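Local coordinates for hydroquinone dioxygenase small subunit (Pseudomonas sp., PDB 4ZXA), which forms, together with a large subunit, a hydroquinone 1,2-dioxygenase of the iron(II)-dependent class, and itself belongs to the cupin family, at residues F41-A44 with Q45-P49; V159-W162 with A163-C166; L131-A134 with G135-Y138. All blocks are in the same frame, centred on the assembly; numbering follows the deposited sequence.

Three local contacts illustrate how a cupin chain begins and ends short helices and makes a tight turn. Contacts 1 and 2 are neighbours in space although far apart in sequence: their centres lie 12 Å apart, Lys161 NZ probably hydrogen-bonds to Ser47 OG at 3.3 Å, and Val43 CG2 packs against Ile165 CG2 at 3.6 Å. Helix 40-45 and the link after it thus meet both ends of helix 162-165. Contact 3, a turn between the two sheets, is on the opposite side of the chain's centre; its centre is 24 Å from that of contact 1 and 27 Å from that of contact 2, with no touch. All three contacts have residues packed on the large subunit.

Contact 1 of 3, residues F41-A44 with Q45-P49; sequences FEVA and QNSKP
The last turn of helix 40-45 is closed here by a serine: the hydroxyl of Ser47 reaches back four residues to the carbonyl of Val43, in the short link that leads from the helix to strand 52-58. Ser47 OG gives its proton to Val43 O at 2.7 Å. The torsion of Ser47, with OG beside its own backbone N (chi1 -59°), turns the oxygen back towards Val43 O. That carbonyl is gripped a second time by Asn46 N, 3.1 Å from Val43 O, which stands well above the carbonyl plane; the two donors come from opposite faces of that plane. Two residues earlier along the helix, the bond from Gln45 N to Phe41 O, 2.9 Å long, is an ordinary helical bond. Beyond it the ladder frays, since the i to i-4 bond from Asn46 N to Glu42 O is weak, as is the one from Ser47 N to Ala44 O, and Asn46 is where the backbone departs from helical angles. Among the side chains, Glu42 CG passes Asn46 OD1 at 3.9 Å, while the Glu42 carboxylate itself pairs with Lys22. The side chains of Val43 and Ala44 pack against strands 52-58 and 61-69, and Phe41 also packs on Gly292 of the large subunit. Because Ser47 OG donates to Val43 O and also meets Lys161 NZ, the hydroxyl links the ending helix to a positive charge, which would probably be stabilised by the carbonyls at the negative end of the helix dipole.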
# COMPACT_ATOMS: atom_id res chain seq x y z
N PHE A 41 13.79 1.86 -32.03
CA PHE A 41 13.11 1.85 -33.30
C PHE A 41 13.26 3.19 -33.99
O PHE A 41 13.62 3.24 -35.17
CB PHE A 41 11.66 1.38 -33.14
CG PHE A 41 11.57 -0.03 -32.66
CD1 PHE A 41 11.94 -1.07 -33.49
CD2 PHE A 41 11.19 -0.33 -31.36
CE1 PHE A 41 11.91 -2.37 -33.04
CE2 PHE A 41 11.15 -1.64 -30.91
CZ PHE A 41 11.51 -2.66 -31.75
N GLU A 42 13.03 4.28 -33.27
CA GLU A 42 13.36 5.59 -33.80
C GLU A 42 14.82 5.61 -34.25
O GLU A 42 15.14 6.08 -35.35
CB GLU A 42 13.10 6.69 -32.76
CG GLU A 42 13.18 8.10 -33.33
CD GLU A 42 12.59 9.14 -32.41
OE1 GLU A 42 12.93 9.14 -31.20
OE2 GLU A 42 11.77 9.94 -32.89
N VAL A 43 15.71 5.09 -33.41
CA VAL A 43 17.13 5.09 -33.76
C VAL A 43 17.45 4.37 -35.08
O VAL A 43 18.12 4.93 -35.95
CB VAL A 43 18.02 4.56 -32.60
CG1 VAL A 43 19.43 4.26 -33.11
CG2 VAL A 43 18.08 5.58 -31.46
N ALA A 44 16.98 3.13 -35.22
CA ALA A 44 17.22 2.36 -36.44
C ALA A 44 16.55 3.03 -37.65
O ALA A 44 17.04 2.96 -38.77
CB ALA A 44 16.72 0.93 -36.27
N GLN A 45 15.42 3.69 -37.40
CA GLN A 45 14.66 4.31 -38.46
C GLN A 45 15.46 5.44 -39.08
O GLN A 45 15.23 5.80 -40.23
CB GLN A 45 13.34 4.86 -37.93
CG GLN A 45 12.43 5.48 -39.00
CD GLN A 45 11.26 6.26 -38.39
OE1 GLN A 45 11.45 7.35 -37.82
NE2 GLN A 45 10.05 5.70 -38.48
N ASN A 46 16.39 6.00 -38.32
CA ASN A 46 17.11 7.20 -38.74
C ASN A 46 18.61 6.99 -38.88
O ASN A 46 19.40 7.93 -38.74
CB ASN A 46 16.85 8.35 -37.77
CG ASN A 46 15.39 8.71 -37.68
OD1 ASN A 46 14.93 9.19 -36.64
ND2 ASN A 46 14.64 8.48 -38.75
N SER A 47 19.00 5.75 -39.15
CA SER A 47 20.41 5.41 -39.26
C SER A 47 20.69 4.60 -40.52
O SER A 47 19.76 4.08 -41.14
CB SER A 47 20.86 4.67 -38.00
OG SER A 47 20.65 5.48 -36.85
N LYS A 48 21.96 4.53 -40.90
CA LYS A 48 22.36 3.82 -42.11
C LYS A 48 22.40 2.33 -41.81
O LYS A 48 22.51 1.93 -40.66
CB LYS A 48 23.75 4.27 -42.56
CG LYS A 48 23.94 5.76 -42.70
CD LYS A 48 25.42 6.06 -42.95
CE LYS A 48 25.73 7.55 -42.84
NZ LYS A 48 25.34 8.10 -41.49
N PRO A 49 22.32 1.50 -42.85
CA PRO A 49 22.33 0.07 -42.55
C PRO A 49 23.58 -0.35 -41.80
O PRO A 49 24.69 -0.07 -42.25
CB PRO A 49 22.28 -0.57 -43.94
CG PRO A 49 21.47 0.41 -44.73
CD PRO A 49 21.94 1.77 -44.24

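Contact 2 of 3, residues V159-W162 with A163-C166; sequences VEKW and AEIC
Cys166 N donates to Trp162 O over 2.9 Å, and with an angle of 160° at the hydrogen this is the straightest of the backbone bonds across the turn. The same carbonyl takes a second proton, from Ile165 N at 3.0 Å from Trp162 O. Lys161 O is shared in the same way: it accepts from Glu164 N at 3.0 Å and also from Ile165 N, 3.2 Å away. Lys161 occupies the N-cap position, so its carbonyl opens the helix. The indole of the next residue, Trp162, is held by a nearly linear bond (172°) that reaches back from NE1 to Glu160 OE2, 3.0 Å long; the acceptor lies in the ring plane, and the donor comes to the anti side of the carboxylate but tilted out of its plane. With its other oxygen Glu160 forms a salt bridge to Lys154. The backbone bonds build the short C-terminal helix 162-165, which follows strand 158-159 at the margin of a cupin sheet, where Trp162 covers Val54 and Leu57 of strand 52-58 and also packs on Ile337 of the large subunit. Lys161 and Glu164 lie slantwise to one another. Their charge pairing is long, 3.9 Å from Lys161 NZ to Glu164 OE1, and the closer meeting is of Lys161 CD with that same oxygen at 3.5 Å. Lys161 begins with CG between its backbone N and carbonyl carbon (chi1 44°) and bends again further out, which carries its ammonium towards Ser47, its hydrogen-bond partner. Cys166 SG makes a sulfur-aromatic contact at the edge of the indole, near the ring plane, 3.7 Å from Trp162 CE3.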
# COMPACT_ATOMS: atom_id res chain seq x y z
N VAL A 159 29.21 4.14 -32.95
CA VAL A 159 28.92 5.54 -33.21
C VAL A 159 28.14 6.12 -32.04
O VAL A 159 27.11 5.58 -31.63
CB VAL A 159 28.14 5.72 -34.53
CG1 VAL A 159 28.06 7.21 -34.90
CG2 VAL A 159 28.81 4.93 -35.64
N GLU A 160 28.64 7.23 -31.50
CA GLU A 160 27.91 7.96 -30.49
C GLU A 160 27.29 9.21 -31.10
O GLU A 160 27.96 9.98 -31.80
CB GLU A 160 28.82 8.35 -29.33
CG GLU A 160 29.26 7.17 -28.47
CD GLU A 160 30.22 7.61 -27.38
OE1 GLU A 160 31.43 7.74 -27.66
OE2 GLU A 160 29.77 7.84 -26.23
N LYS A 161 26.00 9.41 -30.85
CA LYS A 161 25.33 10.61 -31.30
C LYS A 161 24.18 10.92 -30.37
O LYS A 161 23.03 11.06 -30.79
CB LYS A 161 24.85 10.48 -32.75
CG LYS A 161 24.18 9.15 -33.14
CD LYS A 161 23.10 9.40 -34.18
CE LYS A 161 23.06 8.33 -35.27
NZ LYS A 161 21.80 8.43 -36.11
N TRP A 162 24.52 11.03 -29.08
CA TRP A 162 23.52 11.21 -28.03
C TRP A 162 22.58 12.38 -28.31
O TRP A 162 21.37 12.24 -28.22
CB TRP A 162 24.21 11.33 -26.65
CG TRP A 162 25.13 10.18 -26.36
CD1 TRP A 162 26.47 10.14 -26.53
CD2 TRP A 162 24.75 8.87 -25.87
NE1 TRP A 162 26.97 8.91 -26.19
CE2 TRP A 162 25.93 8.11 -25.78
CE3 TRP A 162 23.53 8.28 -25.51
CZ2 TRP A 162 25.94 6.79 -25.33
CZ3 TRP A 162 23.53 6.97 -25.07
CH2 TRP A 162 24.74 6.23 -24.99
N ALA A 163 23.14 13.53 -28.65
CA ALA A 163 22.31 14.72 -28.82
C ALA A 163 21.27 14.51 -29.91
O ALA A 163 20.20 15.11 -29.88
CB ALA A 163 23.18 15.95 -29.11
N GLU A 164 21.58 13.63 -30.85
CA GLU A 164 20.66 13.33 -31.94
C GLU A 164 19.53 12.39 -31.52
O GLU A 164 18.41 12.51 -32.03
CB GLU A 164 21.40 12.68 -33.10
CG GLU A 164 22.25 13.60 -33.94
CD GLU A 164 22.81 12.86 -35.14
OE1 GLU A 164 22.00 12.28 -35.91
OE2 GLU A 164 24.05 12.83 -35.31
N ILE A 165 19.83 11.44 -30.64
CA ILE A 165 18.87 10.37 -30.34
C ILE A 165 18.12 10.47 -29.00
O ILE A 165 17.05 9.88 -28.86
CB ILE A 165 19.49 8.96 -30.45
CG1 ILE A 165 20.71 8.82 -29.54
CG2 ILE A 165 19.84 8.65 -31.88
CD1 ILE A 165 21.00 7.37 -29.14
N CYS A 166 18.66 11.20 -28.03
CA CYS A 166 18.04 11.24 -26.70
C CYS A 166 17.25 12.51 -26.47
O CYS A 166 17.52 13.53 -27.09
CB CYS A 166 19.10 11.11 -25.61
SG CYS A 166 20.08 9.61 -25.76

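Contact 3 of 3, residues L131-A134 with G135-Y138; sequences LLPA and GSAY
Leu132 lies across one face of the Tyr138 ring, its two methyls spread over different parts of it. CD2 of Leu132 makes a CH-pi contact, 4.1 Å from the ring centroid of Tyr138 and 20° off the ring normal, while Leu132 CD1 sits nearer the phenol end, 3.8 Å from Tyr138 CE2. The two side chains meet at about a right angle. Between them the chain makes a type II beta turn, Pro133 to Ser136, by which strand 128-132 of one cupin sheet passes to strand 136-142 of the other; the pair therefore packs between the sheets, with Phe94 of strand 89-97 touching both. Tyr138 CG is set between the backbone N and the carbonyl carbon (chi1 59°), a torsion that brings the ring alongside the methyls of Leu132. Its hydroxyl is committed further off, hydrogen-bonding to Glu81 and Gln150. The turn itself needs its third residue to have positive phi, and Gly135 supplies it at 84°; a side chain there would run its CB into the carbonyl oxygen of Ala134. The backbone closure of the turn is poor, for Ser136 N meets Pro133 O only weakly, at 3.4 Å. The side chain makes the shorter bond: Ser136 OG gives its proton to a lone pair of Pro133 O, in the carbonyl plane, over 2.8 Å. Replacing Ser136 by an alanine would probably leave the Pro133 carbonyl with little more than that weak amide bond, and the turn less firmly closed. Pro133 also packs on Arg174 of the large subunit. Its ring is touched from within the turn as well, Pro133 CD lying 3.8 Å from Ser136 OG.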
# COMPACT_ATOMS: atom_id res chain seq x y z
N LEU A 131 24.41 -16.20 -29.76
CA LEU A 131 25.79 -15.92 -29.36
C LEU A 131 26.64 -15.57 -30.59
O LEU A 131 26.52 -16.19 -31.65
CB LEU A 131 26.38 -17.14 -28.63
CG LEU A 131 27.89 -17.30 -28.41
CD1 LEU A 131 28.48 -16.18 -27.56
CD2 LEU A 131 28.17 -18.64 -27.75
N LEU A 132 27.47 -14.54 -30.46
CA LEU A 132 28.48 -14.23 -31.45
C LEU A 132 29.83 -14.61 -30.85
O LEU A 132 30.50 -13.77 -30.24
CB LEU A 132 28.43 -12.74 -31.79
CG LEU A 132 27.05 -12.28 -32.28
CD1 LEU A 132 26.98 -10.76 -32.34
CD2 LEU A 132 26.70 -12.90 -33.63
N PRO A 133 30.24 -15.87 -31.03
CA PRO A 133 31.41 -16.46 -30.36
C PRO A 133 32.68 -15.67 -30.64
O PRO A 133 32.91 -15.24 -31.78
CB PRO A 133 31.53 -17.85 -30.97
CG PRO A 133 30.21 -18.10 -31.67
CD PRO A 133 29.70 -16.75 -32.08
N ALA A 134 33.51 -15.50 -29.61
CA ALA A 134 34.79 -14.83 -29.79
C ALA A 134 35.65 -15.64 -30.74
O ALA A 134 35.70 -16.87 -30.66
CB ALA A 134 35.50 -14.65 -28.44
N GLY A 135 36.33 -14.94 -31.64
CA GLY A 135 37.26 -15.58 -32.56
C GLY A 135 36.55 -16.14 -33.79
O GLY A 135 37.05 -17.07 -34.46
N SER A 136 35.38 -15.59 -34.07
CA SER A 136 34.66 -15.97 -35.26
C SER A 136 34.43 -14.70 -36.03
O SER A 136 34.55 -13.60 -35.48
CB SER A 136 33.34 -16.63 -34.90
OG SER A 136 32.40 -15.63 -34.53
N ALA A 137 34.14 -14.83 -37.32
CA ALA A 137 33.66 -13.69 -38.08
C ALA A 137 32.18 -13.94 -38.31
O ALA A 137 31.75 -15.10 -38.45
CB ALA A 137 34.40 -13.56 -39.40
N TYR A 138 31.38 -12.88 -38.32
CA TYR A 138 29.95 -13.06 -38.49
C TYR A 138 29.38 -11.97 -39.38
O TYR A 138 29.87 -10.85 -39.38
CB TYR A 138 29.24 -13.10 -37.12
CG TYR A 138 29.45 -11.87 -36.28
CD1 TYR A 138 30.53 -11.77 -35.42
CD2 TYR A 138 28.56 -10.81 -36.34
CE1 TYR A 138 30.72 -10.64 -34.63
CE2 TYR A 138 28.73 -9.66 -35.57
CZ TYR A 138 29.82 -9.58 -34.71
OH TYR A 138 30.02 -8.44 -33.93